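Local coordinates for protein signal recognition particle receptor FtsY (Sulfolobus acidocaldarius, PDB 5L3S) that serves as the receptor (docking protein) for the signal recognition particle, joining an SRP54-type helical bundle domain to a P-loop GTPase domain, at residues D38-Y41 with E42-E45; D200-E203 with E204-V208. All blocks are in the same frame, centred on the assembly; numbering follows the deposited sequence.

How the contacts relate
Both contacts are short-range: contact 1 (38-41 with 42-45) spans the turn into helix 41-55, while contact 2 (200-203 with 204-208) joins successive turns of helix 199-212. The first belongs to the helical bundle, the second to the GTPase domain. Their centres lie 31 Å apart and their nearest atoms about 21 Å, so neither touches the other. Contact 2 is in the domain that holds the pockets for phosphoaminophosphonic acid-guanylate ester (GNP), one of them lined by Asn110, Gly111 and Arg141, and its Leu205 side chain comes near, without touching, residues consistent with a P-loop. Contact 1 instead places Val39, Ser40 and Val43 against helices 228-239 and 258-266 of the GTPase domain.

Contact 1 (D38-Y41 with E42-E45); sequences DVSY and EVTE
Tyr41 meets Glu45 one helical turn on, at the edge of its ring: Glu45 OE1 lies 3.5 Å from Tyr41 CE2, near the ring plane, and the carboxylate plane is turned 81° from the ring plane. Tyr41 CG is swung opposite the backbone N, which carries the ring along the helix to the extended Glu45 chain; the two side chains cross obliquely. Glu45 N donates to Tyr41 O at 2.9 Å. The neighbouring carbonyl, Ser40 O, takes two bonds from one residue: Thr44 N reaches it at 2.9 Å, almost straight at 168°, whereas Thr44 OG1 arrives at 3.1 Å from above the carbonyl plane. Ser40 is the N-cap residue of helix 41-55. Two residues earlier, Asp38, with positive phi, is the C-prime residue of a Schellman motif that ends helix 20-36. Glu42, bent at chi2 (77°), folds back over the start of its own helix. A water lies 3.0 Å from Ser40 OG and also close to Glu42 OE1, an approach too short to trust. Tyr41 and Glu42 also pack on polar side chains of another protein. Val39 CG1 packs at 3.8 Å on Val43 CG1, and both valines touch Ser261 of helix 258-266. Thr44 packs separately, on Arg31, Leu34 and Leu35 of helix 20-36.

Contact 2 (D200-E203 with E204-V208); sequences DLVE and ELKKV. Unlike the reference sequence in segment 204-208: Lys207 (reference Arg).
Leu201 and Glu204 run side by side and point the same way, with Leu201 CD2 lying 3.6 Å from Glu204 OE2 and almost as near to the carboxylate carbon. The extended Glu204 chain lays its carboxylate along Leu201 on the open side; Glu204 also touches Arg194, whose NH1 hydrogen-bonds Leu201 O. Between the turns, the backbone bonds are regular: Glu204 N to Asp200 O and Leu205 N to Leu201 O both measure 3.0 Å, and Lys207 N to Glu203 O 2.9 Å. The firm side of the helix is formed by Val202, Leu205 and Val208, all buried. Leu205 packs on Ile105 and Phe107, and Val208 on Ile105 and on Pro168 of helix 168-181. Helix 199-212 is thus laid over central strand 102-107 of the GTPase sheet, as the flanking helices are in P-loop folds. Lys206 bridges the firm and loose sides. Its CG sits 3.2 Å from Val202 O, and its CD is 4.0 Å from Val202 CG1: CB to CD run back along the helix over Val202 O, and the bend at chi3 (68°) then turns the end across it. Lys206 NZ ends 4.2 Å from Glu203 OE1; the two side chains cross at about a right angle, and their opposite charges stay beyond salt-bridge range, so any pull between them is probably modest. Glu203, folded at chi2 (56°), instead makes its salt bridge through OE2 with Arg210 NH2. At the far edge the Lys207 side chain, arginine in the reference, runs off the helix, touches Ala169 and makes a long, weak ion pair with Asp167; it also touches a crystal neighbour, which may influence its pose.

Contact 1 (D38-Y41 with E42-E45)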
ATOM      1  N   ASP B  38       4.108  -0.714 -12.052  1.00 25.95           N
ATOM      2  CA  ASP B  38       2.889  -1.209 -11.435  1.00 23.81           C
ATOM      3  C   ASP B  38       1.634  -1.081 -12.312  1.00 27.67           C
ATOM      4  O   ASP B  38       0.517  -0.942 -11.810  1.00 27.39           O
ATOM      5  CB  ASP B  38       2.694  -0.568 -10.047  1.00 27.59           C
ATOM      6  CG  ASP B  38       3.767  -1.016  -9.058  1.00 28.18           C
ATOM      7  OD1 ASP B  38       3.895  -2.242  -8.858  1.00 26.35           O
ATOM      8  OD2 ASP B  38       4.519  -0.159  -8.532  1.00 29.32           O
ATOM      9  N   VAL B  39       1.801  -1.157 -13.628  1.00 28.49           N
ATOM     10  CA  VAL B  39       0.649  -1.470 -14.457  1.00 23.73           C
ATOM     11  C   VAL B  39       0.512  -2.982 -14.378  1.00 30.05           C
ATOM     12  O   VAL B  39       1.465  -3.700 -14.672  1.00 31.40           O
ATOM     13  CB  VAL B  39       0.854  -1.040 -15.922  1.00 25.90           C
ATOM     14  CG1 VAL B  39      -0.392  -1.339 -16.721  1.00 23.80           C
ATOM     15  CG2 VAL B  39       1.214   0.422 -15.984  1.00 23.16           C
ATOM     16  N   SER B  40      -0.653  -3.471 -13.970  1.00 28.04           N
ATOM     17  CA  SER B  40      -0.811  -4.906 -13.737  1.00 34.29           C
ATOM     18  C   SER B  40      -0.540  -5.715 -15.000  1.00 31.39           C
ATOM     19  O   SER B  40      -0.624  -5.187 -16.109  1.00 27.84           O
ATOM     20  CB  SER B  40      -2.206  -5.223 -13.203  1.00 41.20           C
ATOM     21  OG  SER B  40      -3.140  -5.301 -14.262  1.00 43.86           O
ATOM     22  N   TYR B  41      -0.213  -6.994 -14.818  1.00 30.17           N
ATOM     23  CA  TYR B  41       0.201  -7.865 -15.913  1.00 31.80           C
ATOM     24  C   TYR B  41      -0.853  -7.927 -17.012  1.00 38.86           C
ATOM     25  O   TYR B  41      -0.543  -7.807 -18.209  1.00 30.64           O
ATOM     26  CB  TYR B  41       0.480  -9.283 -15.396  1.00 33.65           C
ATOM     27  CG  TYR B  41       1.181 -10.174 -16.399  1.00 33.04           C
ATOM     28  CD1 TYR B  41       2.547 -10.410 -16.311  1.00 42.93           C
ATOM     29  CD2 TYR B  41       0.476 -10.774 -17.444  1.00 36.07           C
ATOM     30  CE1 TYR B  41       3.195 -11.228 -17.238  1.00 48.82           C
ATOM     31  CE2 TYR B  41       1.110 -11.583 -18.368  1.00 40.34           C
ATOM     32  CZ  TYR B  41       2.467 -11.807 -18.262  1.00 47.81           C
ATOM     33  OH  TYR B  41       3.088 -12.614 -19.186  1.00 54.08           O
ATOM     34  N   GLU B  42      -2.099  -8.125 -16.593  1.00 32.92           N
ATOM     35  CA  GLU B  42      -3.210  -8.315 -17.519  1.00 39.06           C
ATOM     36  C   GLU B  42      -3.495  -7.056 -18.362  1.00 32.91           C
ATOM     37  O   GLU B  42      -3.801  -7.149 -19.547  1.00 35.19           O
ATOM     38  CB  GLU B  42      -4.457  -8.758 -16.743  1.00 56.22           C
ATOM     39  CG  GLU B  42      -4.306 -10.106 -15.997  1.00 66.18           C
ATOM     40  CD  GLU B  42      -3.487 -10.028 -14.692  1.00 70.29           C
ATOM     41  OE1 GLU B  42      -3.354  -8.932 -14.102  1.00 57.48           O
ATOM     42  OE2 GLU B  42      -2.972 -11.083 -14.255  1.00 76.17           O
ATOM     43  N   VAL B  43      -3.389  -5.885 -17.744  1.00 29.89           N
ATOM     44  CA  VAL B  43      -3.607  -4.626 -18.448  1.00 31.82           C
ATOM     45  C   VAL B  43      -2.430  -4.311 -19.377  1.00 32.43           C
ATOM     46  O   VAL B  43      -2.619  -3.868 -20.510  1.00 27.61           O
ATOM     47  CB  VAL B  43      -3.840  -3.472 -17.451  1.00 28.30           C
ATOM     48  CG1 VAL B  43      -3.854  -2.115 -18.162  1.00 25.88           C
ATOM     49  CG2 VAL B  43      -5.137  -3.709 -16.704  1.00 30.29           C
ATOM     50  N   THR B  44      -1.220  -4.548 -18.885  1.00 32.28           N
ATOM     51  CA  THR B  44      -0.008  -4.406 -19.699  1.00 31.30           C
ATOM     52  C   THR B  44      -0.089  -5.233 -20.974  1.00 30.59           C
ATOM     53  O   THR B  44       0.202  -4.740 -22.068  1.00 31.28           O
ATOM     54  CB  THR B  44       1.232  -4.786 -18.880  1.00 34.09           C
ATOM     55  OG1 THR B  44       1.488  -3.751 -17.926  1.00 30.52           O
ATOM     56  CG2 THR B  44       2.460  -4.951 -19.768  1.00 33.84           C
ATOM     57  N   GLU B  45      -0.495  -6.491 -20.842  1.00 33.85           N
ATOM     58  CA  GLU B  45      -0.640  -7.349 -22.016  1.00 34.90           C
ATOM     59  C   GLU B  45      -1.656  -6.807 -23.038  1.00 36.89           C
ATOM     60  O   GLU B  45      -1.385  -6.782 -24.244  1.00 35.88           O
ATOM     61  CB  GLU B  45      -1.007  -8.769 -21.606  1.00 38.17           C
ATOM     62  CG  GLU B  45      -1.067  -9.731 -22.782  1.00 59.97           C
ATOM     63  CD  GLU B  45      -1.109 -11.183 -22.352  1.00 77.86           C
ATOM     64  OE1 GLU B  45      -1.115 -11.446 -21.127  1.00 78.67           O
ATOM     65  OE2 GLU B  45      -1.134 -12.060 -23.246  1.00 84.67           O
TER
HETATM   66  O   HOH W   1      -4.896  -7.361 -13.088  1.00 47.23           O

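Contact 2 (D200-E203 with E204-V208)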
ATOM      1  N   ASP B 200     -19.679  -7.229   5.944  1.00 34.87           N
ATOM      2  CA  ASP B 200     -20.281  -6.472   7.037  1.00 33.77           C
ATOM      3  C   ASP B 200     -19.864  -5.009   6.980  1.00 30.95           C
ATOM      4  O   ASP B 200     -20.700  -4.122   7.125  1.00 33.12           O
ATOM      5  CB  ASP B 200     -19.887  -7.060   8.395  1.00 36.28           C
ATOM      6  CG  ASP B 200     -20.559  -8.393   8.681  1.00 44.60           C
ATOM      7  OD1 ASP B 200     -21.601  -8.692   8.055  1.00 41.52           O
ATOM      8  OD2 ASP B 200     -20.046  -9.136   9.550  1.00 46.26           O
ATOM      9  N   LEU B 201     -18.574  -4.752   6.766  1.00 28.18           N
ATOM     10  CA  LEU B 201     -18.095  -3.372   6.711  1.00 27.31           C
ATOM     11  C   LEU B 201     -18.492  -2.656   5.416  1.00 28.60           C
ATOM     12  O   LEU B 201     -18.718  -1.440   5.422  1.00 27.36           O
ATOM     13  CB  LEU B 201     -16.582  -3.286   6.948  1.00 30.42           C
ATOM     14  CG  LEU B 201     -16.082  -3.577   8.373  1.00 37.29           C
ATOM     15  CD1 LEU B 201     -14.631  -3.148   8.516  1.00 31.89           C
ATOM     16  CD2 LEU B 201     -16.962  -2.916   9.478  1.00 24.89           C
ATOM     17  N   VAL B 202     -18.583  -3.401   4.316  1.00 30.84           N
ATOM     18  CA  VAL B 202     -19.114  -2.843   3.072  1.00 34.15           C
ATOM     19  C   VAL B 202     -20.563  -2.410   3.289  1.00 34.04           C
ATOM     20  O   VAL B 202     -20.983  -1.338   2.839  1.00 28.88           O
ATOM     21  CB  VAL B 202     -19.024  -3.841   1.888  1.00 36.39           C
ATOM     22  CG1 VAL B 202     -19.948  -3.420   0.758  1.00 31.97           C
ATOM     23  CG2 VAL B 202     -17.593  -3.948   1.395  1.00 33.97           C
ATOM     24  N   GLU B 203     -21.327  -3.235   4.000  1.00 32.20           N
ATOM     25  CA  GLU B 203     -22.690  -2.853   4.366  1.00 27.94           C
ATOM     26  C   GLU B 203     -22.708  -1.605   5.264  1.00 29.46           C
ATOM     27  O   GLU B 203     -23.542  -0.716   5.073  1.00 28.53           O
ATOM     28  CB  GLU B 203     -23.434  -4.024   5.017  1.00 37.25           C
ATOM     29  CG  GLU B 203     -24.836  -3.683   5.512  1.00 47.37           C
ATOM     30  CD  GLU B 203     -25.732  -3.117   4.417  1.00 55.53           C
ATOM     31  OE1 GLU B 203     -25.586  -3.523   3.242  1.00 54.77           O
ATOM     32  OE2 GLU B 203     -26.586  -2.263   4.736  1.00 53.90           O
ATOM     33  N   GLU B 204     -21.789  -1.521   6.227  1.00 28.66           N
ATOM     34  CA  GLU B 204     -21.702  -0.313   7.065  1.00 26.46           C
ATOM     35  C   GLU B 204     -21.484   0.948   6.225  1.00 31.13           C
ATOM     36  O   GLU B 204     -22.057   2.004   6.496  1.00 27.03           O
ATOM     37  CB  GLU B 204     -20.614  -0.437   8.140  1.00 21.89           C
ATOM     38  CG  GLU B 204     -21.018  -1.352   9.284  1.00 38.09           C
ATOM     39  CD  GLU B 204     -20.073  -1.290  10.479  1.00 51.35           C
ATOM     40  OE1 GLU B 204     -19.412  -0.245  10.688  1.00 51.44           O
ATOM     41  OE2 GLU B 204     -20.000  -2.295  11.218  1.00 57.63           O
ATOM     42  N   LEU B 205     -20.655   0.831   5.196  1.00 29.73           N
ATOM     43  CA  LEU B 205     -20.385   1.960   4.319  1.00 25.90           C
ATOM     44  C   LEU B 205     -21.612   2.336   3.502  1.00 26.91           C
ATOM     45  O   LEU B 205     -21.946   3.506   3.402  1.00 31.44           O
ATOM     46  CB  LEU B 205     -19.210   1.642   3.392  1.00 29.44           C
ATOM     47  CG  LEU B 205     -18.834   2.696   2.356  1.00 25.74           C
ATOM     48  CD1 LEU B 205     -18.458   4.001   3.033  1.00 25.95           C
ATOM     49  CD2 LEU B 205     -17.659   2.165   1.545  1.00 26.79           C
ATOM     50  N   LYS B 206     -22.276   1.335   2.926  1.00 30.16           N
ATOM     51  CA  LYS B 206     -23.483   1.547   2.133  1.00 36.28           C
ATOM     52  C   LYS B 206     -24.577   2.201   2.960  1.00 36.04           C
ATOM     53  O   LYS B 206     -25.398   2.960   2.453  1.00 31.66           O
ATOM     54  CB  LYS B 206     -23.978   0.222   1.543  1.00 34.82           C
ATOM     55  CG  LYS B 206     -23.026  -0.379   0.514  1.00 40.50           C
ATOM     56  CD  LYS B 206     -23.477  -1.762   0.081  1.00 44.27           C
ATOM     57  CE  LYS B 206     -24.762  -1.699  -0.710  1.00 56.68           C
ATOM     58  NZ  LYS B 206     -25.339  -3.058  -0.904  1.00 65.13           N
ATOM     59  N   LYS B 207     -24.574   1.901   4.245  1.00 27.06           N
ATOM     60  CA  LYS B 207     -25.480   2.539   5.176  1.00 30.43           C
ATOM     61  C   LYS B 207     -25.164   4.036   5.362  1.00 33.67           C
ATOM     62  O   LYS B 207     -26.072   4.869   5.463  1.00 34.80           O
ATOM     63  CB  LYS B 207     -25.428   1.779   6.504  1.00 33.78           C
ATOM     64  CG  LYS B 207     -26.332   2.303   7.572  1.00 35.77           C
ATOM     65  CD  LYS B 207     -26.362   1.313   8.728  1.00 30.00           C
ATOM     66  CE  LYS B 207     -27.015   1.932   9.926  1.00 27.01           C
ATOM     67  NZ  LYS B 207     -26.025   2.750  10.708  1.00 32.50           N
ATOM     68  N   VAL B 208     -23.885   4.386   5.417  1.00 30.68           N
ATOM     69  CA  VAL B 208     -23.522   5.803   5.479  1.00 24.40           C
ATOM     70  C   VAL B 208     -23.914   6.514   4.170  1.00 25.30           C
ATOM     71  O   VAL B 208     -24.409   7.643   4.183  1.00 28.10           O
ATOM     72  CB  VAL B 208     -22.020   5.998   5.764  1.00 22.38           C
ATOM     73  CG1 VAL B 208     -21.649   7.473   5.703  1.00 28.81           C
ATOM     74  CG2 VAL B 208     -21.647   5.410   7.125  1.00 26.39           C
TER